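Local atomic coordinates of CutA1 (Shewanella, PDB entry 3AHP), a protein that probably contributes to tolerance of divalent metal ions as a trimeric member of the CutA1 family. Residues B[7-12]-B[59-64]; B[38-43]-B[53-58]; B[12-17]-B[78-83]. One frame throughout, in Å; residues are numbered along the deposited sequence.

Contact 1. Residues B[7-12]-B[59-64]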
loop_
_atom_site.group_PDB
_atom_site.type_symbol
_atom_site.label_atom_id
_atom_site.label_comp_id
_atom_site.label_asym_id
_atom_site.label_seq_id
_atom_site.Cartn_x
_atom_site.Cartn_y
_atom_site.Cartn_z
ATOM N N LEU B 7 10.279 -7.859 -2.184
ATOM C CA LEU B 7 8.833 -7.712 -2.223
ATOM C C LEU B 7 8.302 -6.779 -1.158
ATOM O O LEU B 7 8.864 -6.658 -0.084
ATOM C CB LEU B 7 8.140 -9.059 -2.087
ATOM C CG LEU B 7 8.558 -10.179 -3.033
ATOM C CD1 LEU B 7 8.189 -11.522 -2.427
ATOM C CD2 LEU B 7 7.948 -9.988 -4.424
ATOM N N LEU B 8 7.172 -6.156 -1.467
ATOM C CA LEU B 8 6.258 -5.641 -0.461
ATOM C C LEU B 8 5.042 -6.552 -0.334
ATOM O O LEU B 8 4.323 -6.776 -1.294
ATOM C CB LEU B 8 5.829 -4.228 -0.849
ATOM C CG LEU B 8 5.012 -3.401 0.138
ATOM C CD1 LEU B 8 5.746 -3.285 1.437
ATOM C CD2 LEU B 8 4.677 -2.028 -0.460
ATOM N N ILE B 9 4.842 -7.096 0.861
ATOM C CA ILE B 9 3.727 -8.001 1.143
ATOM C C ILE B 9 2.659 -7.305 1.967
ATOM O O ILE B 9 2.968 -6.625 2.952
ATOM C CB ILE B 9 4.197 -9.243 1.912
ATOM C CG1 ILE B 9 5.115 -10.081 1.026
ATOM C CG2 ILE B 9 2.990 -10.069 2.395
ATOM C CD1 ILE B 9 5.643 -11.339 1.703
ATOM N N PHE B 10 1.406 -7.458 1.550
ATOM C CA PHE B 10 0.280 -6.940 2.328
ATOM C C PHE B 10 -0.457 -8.103 2.934
ATOM O O PHE B 10 -0.713 -9.103 2.264
ATOM C CB PHE B 10 -0.697 -6.135 1.460
ATOM C CG PHE B 10 -0.115 -4.894 0.885
ATOM C CD1 PHE B 10 0.582 -4.931 -0.318
ATOM C CD2 PHE B 10 -0.253 -3.685 1.542
ATOM C CE1 PHE B 10 1.154 -3.762 -0.848
ATOM C CE2 PHE B 10 0.293 -2.526 1.017
ATOM C CZ PHE B 10 1.011 -2.566 -0.175
ATOM N N THR B 11 -0.870 -7.939 4.178
ATOM C CA THR B 11 -1.666 -8.956 4.842
ATOM C C THR B 11 -2.410 -8.327 6.005
ATOM O O THR B 11 -2.349 -7.140 6.207
ATOM C CB THR B 11 -0.801 -10.150 5.313
ATOM O OG1 THR B 11 -1.653 -11.186 5.800
ATOM C CG2 THR B 11 0.147 -9.741 6.407
ATOM N N THR B 12 -3.092 -9.134 6.787
ATOM C CA THR B 12 -4.145 -8.629 7.642
ATOM C C THR B 12 -4.272 -9.604 8.792
ATOM O O THR B 12 -4.071 -10.783 8.596
ATOM C CB THR B 12 -5.465 -8.578 6.846
ATOM O OG1 THR B 12 -5.964 -7.234 6.802
ATOM C CG2 THR B 12 -6.483 -9.522 7.431
ATOM N N MET B 59 -1.027 -5.268 7.798
ATOM C CA MET B 59 0.431 -5.420 7.903
ATOM C C MET B 59 1.142 -5.205 6.562
ATOM O O MET B 59 0.716 -5.744 5.548
ATOM C CB MET B 59 0.795 -6.803 8.445
ATOM C CG MET B 59 0.472 -7.017 9.900
ATOM S SD MET B 59 1.097 -8.598 10.501
ATOM C CE MET B 59 2.624 -8.091 11.239
ATOM N N GLN B 60 2.237 -4.448 6.574
ATOM C CA GLN B 60 3.174 -4.450 5.457
ATOM C C GLN B 60 4.472 -5.168 5.820
ATOM O O GLN B 60 5.100 -4.841 6.814
ATOM C CB GLN B 60 3.514 -3.030 5.020
ATOM C CG GLN B 60 2.369 -2.188 4.471
ATOM C CD GLN B 60 2.855 -0.790 4.067
ATOM O OE1 GLN B 60 2.057 0.065 3.669
ATOM N NE2 GLN B 60 4.182 -0.554 4.192
ATOM N N ILE B 61 4.880 -6.128 4.995
ATOM C CA ILE B 61 6.149 -6.840 5.201
ATOM C C ILE B 61 7.159 -6.485 4.114
ATOM O O ILE B 61 6.866 -6.591 2.925
ATOM C CB ILE B 61 5.977 -8.383 5.201
ATOM C CG1 ILE B 61 5.022 -8.835 6.317
ATOM C CG2 ILE B 61 7.327 -9.054 5.341
ATOM C CD1 ILE B 61 4.253 -10.121 5.997
ATOM N N LYS B 62 8.356 -6.077 4.513
ATOM C CA LYS B 62 9.372 -5.818 3.521
ATOM C C LYS B 62 10.472 -6.845 3.616
ATOM O O LYS B 62 11.006 -7.101 4.700
ATOM C CB LYS B 62 9.904 -4.390 3.629
ATOM C CG LYS B 62 8.839 -3.337 3.344
ATOM C CD LYS B 62 8.937 -2.183 4.316
ATOM C CE LYS B 62 7.932 -2.294 5.446
ATOM N NZ LYS B 62 6.850 -1.268 5.278
ATOM N N CYS B 63 10.775 -7.469 2.481
ATOM C CA CYS B 63 11.580 -8.670 2.473
ATOM C C CYS B 63 12.250 -8.946 1.138
ATOM O O CYS B 63 11.899 -8.366 0.116
ATOM C CB CYS B 63 10.710 -9.862 2.852
ATOM S SG CYS B 63 9.603 -10.390 1.555
ATOM N N MET B 64 13.188 -9.889 1.162
ATOM C CA MET B 64 13.752 -10.488 -0.048
ATOM C C MET B 64 12.847 -11.557 -0.656
ATOM O O MET B 64 12.347 -12.441 0.027
ATOM C CB MET B 64 15.101 -11.108 0.282
ATOM C CG MET B 64 16.064 -10.141 0.938
ATOM S SD MET B 64 16.694 -8.891 -0.198
ATOM C CE MET B 64 17.307 -9.915 -1.543
#
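Leu7 to Thr11 run antiparallel to Met59 to Cys63, the short strand axes approaching to 4.7 Å at 155°. Three hydrogen-bonded pairs, Leu7-Cys63, Ile9-Ile61 and Thr11-Met59, alternate with the non-hydrogen-bonded pairs Leu8-Lys62 and Phe10-Gln60. The central rung is nearly straight: Ile9 N donates to Ile61 O at 2.9 Å and 173°, and Ile61 N returns to Ile9 O at 2.8 Å. Between the rungs, the CA-H groups of Leu8, Phe10 and Gln60 lean on carbonyls of the opposite strand.

Apolar packing fills the face of Ile9, Thr11, Met59 and Ile61; helix 16-28 packs on Met59 and Ile61, and Phe86 on Ile9 and Thr11. The two isoleucines stand obliquely to each other, and Ile61 CD1 lies between Ile9 CG2, 3.8 Å away, and the Thr11 methyl. With Thr11 OG1 anti to the backbone N (chi1 -173°), the hydroxyl bonds to Glu85 O while CG2 lies alongside Met59 CB, 3.6 Å away.

The reverse face carries Leu8 beside Lys62, with Leu8 CD1 3.6 Å from Lys62 CG, and Phe10 beside Gln60, whose CG comes obliquely to Phe10 CE2 at 4.0 Å. Within each pair the side chains lie side by side; this face meets the other subunits: Phe10 packs on Phe10 of the second subunit, and Lys62 NZ forms a salt bridge with Glu85 of that subunit. One ladder in the middle of a ferredoxin-like sheet thus presents a largely apolar face turned to the helix side and a mixed apolar and charged face to the trimer interface.

Contact 2. Residues B[38-43]-B[53-58]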
loop_
_atom_site.group_PDB
_atom_site.type_symbol
_atom_site.label_atom_id
_atom_site.label_comp_id
_atom_site.label_asym_id
_atom_site.label_seq_id
_atom_site.Cartn_x
_atom_site.Cartn_y
_atom_site.Cartn_z
ATOM N N GLY B 38 -0.434 -1.295 10.893
ATOM C CA GLY B 38 -1.284 -0.111 10.944
ATOM C C GLY B 38 -2.391 -0.210 11.977
ATOM O O GLY B 38 -2.670 -1.281 12.523
ATOM N N GLN B 39 -3.082 0.902 12.181
ATOM C CA GLN B 39 -4.284 0.940 12.990
ATOM C C GLN B 39 -5.471 0.349 12.269
ATOM O O GLN B 39 -5.435 0.187 11.062
ATOM C CB GLN B 39 -4.575 2.374 13.372
ATOM C CG GLN B 39 -3.689 2.842 14.510
ATOM C CD GLN B 39 -3.913 4.275 14.782
ATOM O OE1 GLN B 39 -3.098 5.126 14.395
ATOM N NE2 GLN B 39 -5.104 4.586 15.271
ATOM N N ALA B 40 -6.489 -0.062 12.978
ATOM C CA ALA B 40 -7.509 -0.882 12.400
ATOM C C ALA B 40 -8.001 -0.422 11.056
ATOM O O ALA B 40 -8.030 0.738 10.780
ATOM C CB ALA B 40 -8.609 -1.028 13.311
ATOM N N VAL B 41 -8.380 -1.375 10.218
ATOM C CA VAL B 41 -9.066 -1.129 8.983
ATOM C C VAL B 41 -10.354 -1.929 8.925
ATOM O O VAL B 41 -10.528 -2.833 9.648
ATOM C CB VAL B 41 -8.217 -1.469 7.776
ATOM C CG1 VAL B 41 -7.043 -0.638 7.678
ATOM C CG2 VAL B 41 -7.892 -2.874 7.735
ATOM N N GLU B 42 -11.260 -1.567 8.051
ATOM C CA GLU B 42 -12.481 -2.298 7.874
ATOM C C GLU B 42 -12.454 -3.088 6.616
ATOM O O GLU B 42 -12.299 -2.568 5.573
ATOM C CB GLU B 42 -13.688 -1.383 7.900
ATOM C CG GLU B 42 -14.926 -2.031 8.489
ATOM C CD GLU B 42 -16.179 -1.230 8.278
ATOM O OE1 GLU B 42 -16.067 -0.161 7.679
ATOM O OE2 GLU B 42 -17.253 -1.670 8.715
ATOM N N SER B 43 -12.565 -4.384 6.754
ATOM C CA SER B 43 -12.550 -5.262 5.595
ATOM C C SER B 43 -13.969 -5.676 5.203
ATOM O O SER B 43 -14.715 -6.217 6.012
ATOM C CB SER B 43 -11.704 -6.507 5.860
ATOM O OG SER B 43 -10.327 -6.171 5.917
ATOM N N GLN B 53 -18.357 -7.346 7.395
ATOM C CA GLN B 53 -17.305 -6.386 7.677
ATOM C C GLN B 53 -16.648 -6.726 8.999
ATOM O O GLN B 53 -17.258 -6.569 10.066
ATOM C CB GLN B 53 -17.844 -4.953 7.716
ATOM C CG GLN B 53 -19.208 -4.779 8.379
ATOM C CD GLN B 53 -20.290 -4.337 7.385
ATOM O OE1 GLN B 53 -21.253 -5.074 7.122
ATOM N NE2 GLN B 53 -20.103 -3.156 6.785
ATOM N N SER B 54 -15.403 -7.185 8.935
ATOM C CA SER B 54 -14.599 -7.286 10.133
ATOM C C SER B 54 -13.547 -6.189 10.275
ATOM O O SER B 54 -13.101 -5.608 9.280
ATOM C CB SER B 54 -14.007 -8.689 10.317
ATOM O OG SER B 54 -13.490 -9.219 9.118
ATOM N N HIS B 55 -13.250 -5.838 11.528
ATOM C CA HIS B 55 -12.183 -4.918 11.863
ATOM C C HIS B 55 -10.868 -5.678 12.057
ATOM O O HIS B 55 -10.810 -6.680 12.758
ATOM C CB HIS B 55 -12.550 -4.108 13.108
ATOM C CG HIS B 55 -13.304 -2.846 12.805
ATOM N ND1 HIS B 55 -14.662 -2.716 13.022
ATOM C CD2 HIS B 55 -12.893 -1.664 12.278
ATOM C CE1 HIS B 55 -15.048 -1.502 12.665
ATOM N NE2 HIS B 55 -13.998 -0.853 12.188
ATOM N N GLU B 56 -9.829 -5.220 11.420
ATOM C CA GLU B 56 -8.697 -6.036 11.193
ATOM C C GLU B 56 -7.495 -5.203 11.279
ATOM O O GLU B 56 -7.523 -4.032 11.115
ATOM C CB GLU B 56 -8.764 -6.682 9.837
ATOM C CG GLU B 56 -9.752 -7.742 9.777
ATOM C CD GLU B 56 -9.514 -8.640 8.690
ATOM O OE1 GLU B 56 -9.714 -9.817 8.846
ATOM O OE2 GLU B 56 -9.136 -8.180 7.662
ATOM N N VAL B 57 -6.398 -5.839 11.536
ATOM C CA VAL B 57 -5.180 -5.112 11.616
ATOM C C VAL B 57 -4.242 -5.347 10.440
ATOM O O VAL B 57 -3.817 -6.435 10.189
ATOM C CB VAL B 57 -4.558 -5.355 12.957
ATOM C CG1 VAL B 57 -3.315 -6.049 12.855
ATOM C CG2 VAL B 57 -4.394 -4.097 13.710
ATOM N N PRO B 58 -3.917 -4.289 9.727
ATOM C CA PRO B 58 -3.198 -4.382 8.475
ATOM C C PRO B 58 -1.696 -4.510 8.645
ATOM O O PRO B 58 -1.179 -3.973 9.550
ATOM C CB PRO B 58 -3.570 -3.082 7.817
ATOM C CG PRO B 58 -3.788 -2.220 8.849
ATOM C CD PRO B 58 -4.363 -2.923 9.952
#
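Val41 and Ser43 pair through their backbones with Glu56 and Ser54. Val41 N donates to Glu56 O at 2.9 Å and 170°, and Ser43 N to Ser54 O. Glu56 N returns a bond to Val41 O, whereas Ser54 N to Ser43 O is weak. Beyond the loop residues Gln39 and Ala40, Gly38 N reaches Pro58 O at 3.1 Å.

A polar side-chain bond reinforces the pairing: Ser43 OG donates to Glu56 OE2 at 2.9 Å, meeting the carboxylate from above its plane. The same oxygen receives a weak bond from Thr12 OG1.

These strands form the beta hairpin that extends the ferredoxin-like core, and its edge continues into the trimer: Glu42 and Ser43 pair antiparallel with a strand of the third subunit. Gly38, ahead of the hairpin, pairs with a strand of the second.

Among the nonpolar contacts, Glu42 CG sits over one face of the His55 ring, 4.2 Å from its centroid, a CH-pi contact offset toward the rim. Carboxylate and imidazole planes are 8° apart, but CG, not the carboxylate, lies over the ring. On the sheet face opposite Glu42 and His55, Val41 turns CG1 to the Pro58 ring, 3.8 Å from Pro58 CG.

Contact 3. Residues B[12-17]-B[78-83]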
loop_
_atom_site.group_PDB
_atom_site.type_symbol
_atom_site.label_atom_id
_atom_site.label_comp_id
_atom_site.label_asym_id
_atom_site.label_seq_id
_atom_site.Cartn_x
_atom_site.Cartn_y
_atom_site.Cartn_z
ATOM N N THR B 12 -3.092 -9.134 6.787
ATOM C CA THR B 12 -4.145 -8.629 7.642
ATOM C C THR B 12 -4.272 -9.604 8.792
ATOM O O THR B 12 -4.071 -10.783 8.596
ATOM C CB THR B 12 -5.465 -8.578 6.846
ATOM O OG1 THR B 12 -5.964 -7.234 6.802
ATOM C CG2 THR B 12 -6.483 -9.522 7.431
ATOM N N CYS B 13 -4.476 -9.111 10.006
ATOM C CA CYS B 13 -4.745 -9.977 11.144
ATOM C C CYS B 13 -6.023 -9.558 11.835
ATOM O O CYS B 13 -6.375 -8.389 11.788
ATOM C CB CYS B 13 -3.587 -9.925 12.134
ATOM S SG CYS B 13 -2.123 -10.825 11.608
ATOM N N PRO B 14 -6.704 -10.500 12.523
ATOM C CA PRO B 14 -8.000 -10.208 13.150
ATOM C C PRO B 14 -7.910 -9.231 14.306
ATOM O O PRO B 14 -8.895 -8.583 14.623
ATOM C CB PRO B 14 -8.461 -11.571 13.653
ATOM C CG PRO B 14 -7.803 -12.532 12.745
ATOM C CD PRO B 14 -6.434 -11.946 12.526
ATOM N N ASP B 15 -6.734 -9.093 14.902
ATOM C CA ASP B 15 -6.492 -7.999 15.830
ATOM C C ASP B 15 -4.999 -7.733 15.973
ATOM O O ASP B 15 -4.185 -8.463 15.403
ATOM C CB ASP B 15 -7.082 -8.325 17.195
ATOM C CG ASP B 15 -6.405 -9.506 17.834
ATOM O OD1 ASP B 15 -5.214 -9.379 18.206
ATOM O OD2 ASP B 15 -7.052 -10.568 17.930
ATOM N N ALA B 16 -4.656 -6.737 16.790
ATOM C CA ALA B 16 -3.297 -6.211 16.855
ATOM C C ALA B 16 -2.341 -7.129 17.602
ATOM O O ALA B 16 -1.150 -7.142 17.303
ATOM C CB ALA B 16 -3.275 -4.807 17.471
ATOM N N ASP B 17 -2.847 -7.850 18.602
ATOM C CA ASP B 17 -2.020 -8.792 19.350
ATOM C C ASP B 17 -1.462 -9.894 18.449
ATOM O O ASP B 17 -0.291 -10.277 18.539
ATOM C CB ASP B 17 -2.811 -9.408 20.502
ATOM C CG ASP B 17 -3.170 -8.392 21.557
ATOM O OD1 ASP B 17 -2.317 -7.535 21.875
ATOM O OD2 ASP B 17 -4.326 -8.402 22.019
ATOM N N MET B 78 0.622 -19.269 11.393
ATOM C CA MET B 78 0.328 -18.534 12.626
ATOM C C MET B 78 -1.026 -17.852 12.604
ATOM O O MET B 78 -1.588 -17.571 13.645
ATOM C CB MET B 78 1.416 -17.503 12.918
ATOM C CG MET B 78 2.770 -18.124 13.144
ATOM S SD MET B 78 4.005 -16.998 13.812
ATOM C CE MET B 78 3.245 -16.455 15.359
ATOM N N HIS B 79 -1.505 -17.511 11.419
ATOM C CA HIS B 79 -2.793 -16.866 11.266
ATOM C C HIS B 79 -3.929 -17.817 11.640
ATOM O O HIS B 79 -3.867 -19.012 11.338
ATOM C CB HIS B 79 -2.953 -16.407 9.817
ATOM C CG HIS B 79 -4.018 -15.375 9.619
ATOM N ND1 HIS B 79 -3.733 -14.039 9.427
ATOM C CD2 HIS B 79 -5.366 -15.485 9.561
ATOM C CE1 HIS B 79 -4.858 -13.375 9.242
ATOM N NE2 HIS B 79 -5.862 -14.229 9.318
ATOM N N PRO B 80 -5.000 -17.276 12.246
ATOM C CA PRO B 80 -6.062 -18.169 12.706
ATOM C C PRO B 80 -6.988 -18.651 11.600
ATOM O O PRO B 80 -7.602 -19.704 11.762
ATOM C CB PRO B 80 -6.843 -17.343 13.739
ATOM C CG PRO B 80 -6.312 -15.972 13.691
ATOM C CD PRO B 80 -5.005 -15.973 12.933
ATOM N N TYR B 81 -7.098 -17.897 10.500
ATOM C CA TYR B 81 -7.937 -18.306 9.371
ATOM C C TYR B 81 -7.191 -19.230 8.396
ATOM O O TYR B 81 -6.006 -19.052 8.151
ATOM C CB TYR B 81 -8.441 -17.118 8.571
ATOM C CG TYR B 81 -9.115 -16.011 9.327
ATOM C CD1 TYR B 81 -9.096 -14.719 8.813
ATOM C CD2 TYR B 81 -9.854 -16.255 10.480
ATOM C CE1 TYR B 81 -9.710 -13.685 9.453
ATOM C CE2 TYR B 81 -10.510 -15.213 11.135
ATOM C CZ TYR B 81 -10.433 -13.925 10.604
ATOM O OH TYR B 81 -11.024 -12.841 11.229
ATOM N N GLU B 82 -7.920 -20.165 7.791
ATOM C CA GLU B 82 -7.354 -21.104 6.841
ATOM C C GLU B 82 -6.757 -20.373 5.655
ATOM O O GLU B 82 -5.774 -20.819 5.088
ATOM C CB GLU B 82 -8.432 -22.055 6.333
ATOM C CG GLU B 82 -8.470 -23.392 7.015
ATOM C CD GLU B 82 -9.615 -24.272 6.505
ATOM O OE1 GLU B 82 -10.258 -24.946 7.341
ATOM O OE2 GLU B 82 -9.856 -24.301 5.277
ATOM N N VAL B 83 -7.419 -19.295 5.236
ATOM C CA VAL B 83 -7.084 -18.578 4.010
ATOM C C VAL B 83 -6.931 -17.076 4.296
ATOM O O VAL B 83 -7.805 -16.293 3.972
ATOM C CB VAL B 83 -8.180 -18.791 2.961
ATOM C CG1 VAL B 83 -7.823 -18.120 1.631
ATOM C CG2 VAL B 83 -8.465 -20.263 2.789
#
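Pro14 projects toward the loop 78-83 and is met by three side chains there. Its CG approaches the phenol end of Tyr81, 3.6 Å from Tyr81 OH and 3.7 Å from Tyr81 CZ; the pyrrolidine and the phenol slide past each other in opposite directions, oblique to the aromatic plane. Tyr81 also touches Glu56. A second proline adds to this apolar patch, Pro80 CG standing 3.9 Å from Pro14 CG.

The His79 ring lies deeper, crossing Pro14 obliquely near its CD. A chi1 of -162° swings the imidazole away from the backbone N and in toward the strand end, edge-on to the peptide group of Thr12, although its close approach to the Thr12 carbonyl is doubtful.

The contact ties the turn between strand 6-13 and helix 16-28 to the loop between helix 68-78 and strand 86-94, the first beta-alpha turn and the second alpha-beta loop of a ferredoxin-like domain, far apart along the chain but adjacent here. His79 is the first residue to leave the helical conformation after helix 68-78, and Asp15 occupies the N-cap of helix 16-28, its OD1 accepting from Ile18 N and, weakly, from Asp17 N.

Cys13 SG approaches the imidazole obliquely, 5.0 Å from its centroid and 59° off the ring normal. Putting an alanine at His79 would probably open a gap between Cys13, Pro14 and the loop, leaving Pro14 with just Pro80 and Tyr81 of this loop.

In the fold
Contacts 1 and 2 occupy successive parts of strand 50-64, their centres 16 Å apart, so this long strand pairs first with 41-47 in the hairpin and then with 6-13 in the core. Contact 3 begins where contact 1 ends, at the shared Thr12, with centres 14 Å apart. It lies closer to contact 2, at 11 Å, and the two are joined through a probable hydrogen bond from Val57 N to Cys13 O of 2.6 Å. Met59 SD of contact 1 lies 4.1 Å from Cys13 SG of contact 3. All three contacts touch the third subunit, which links them to trimer assembly.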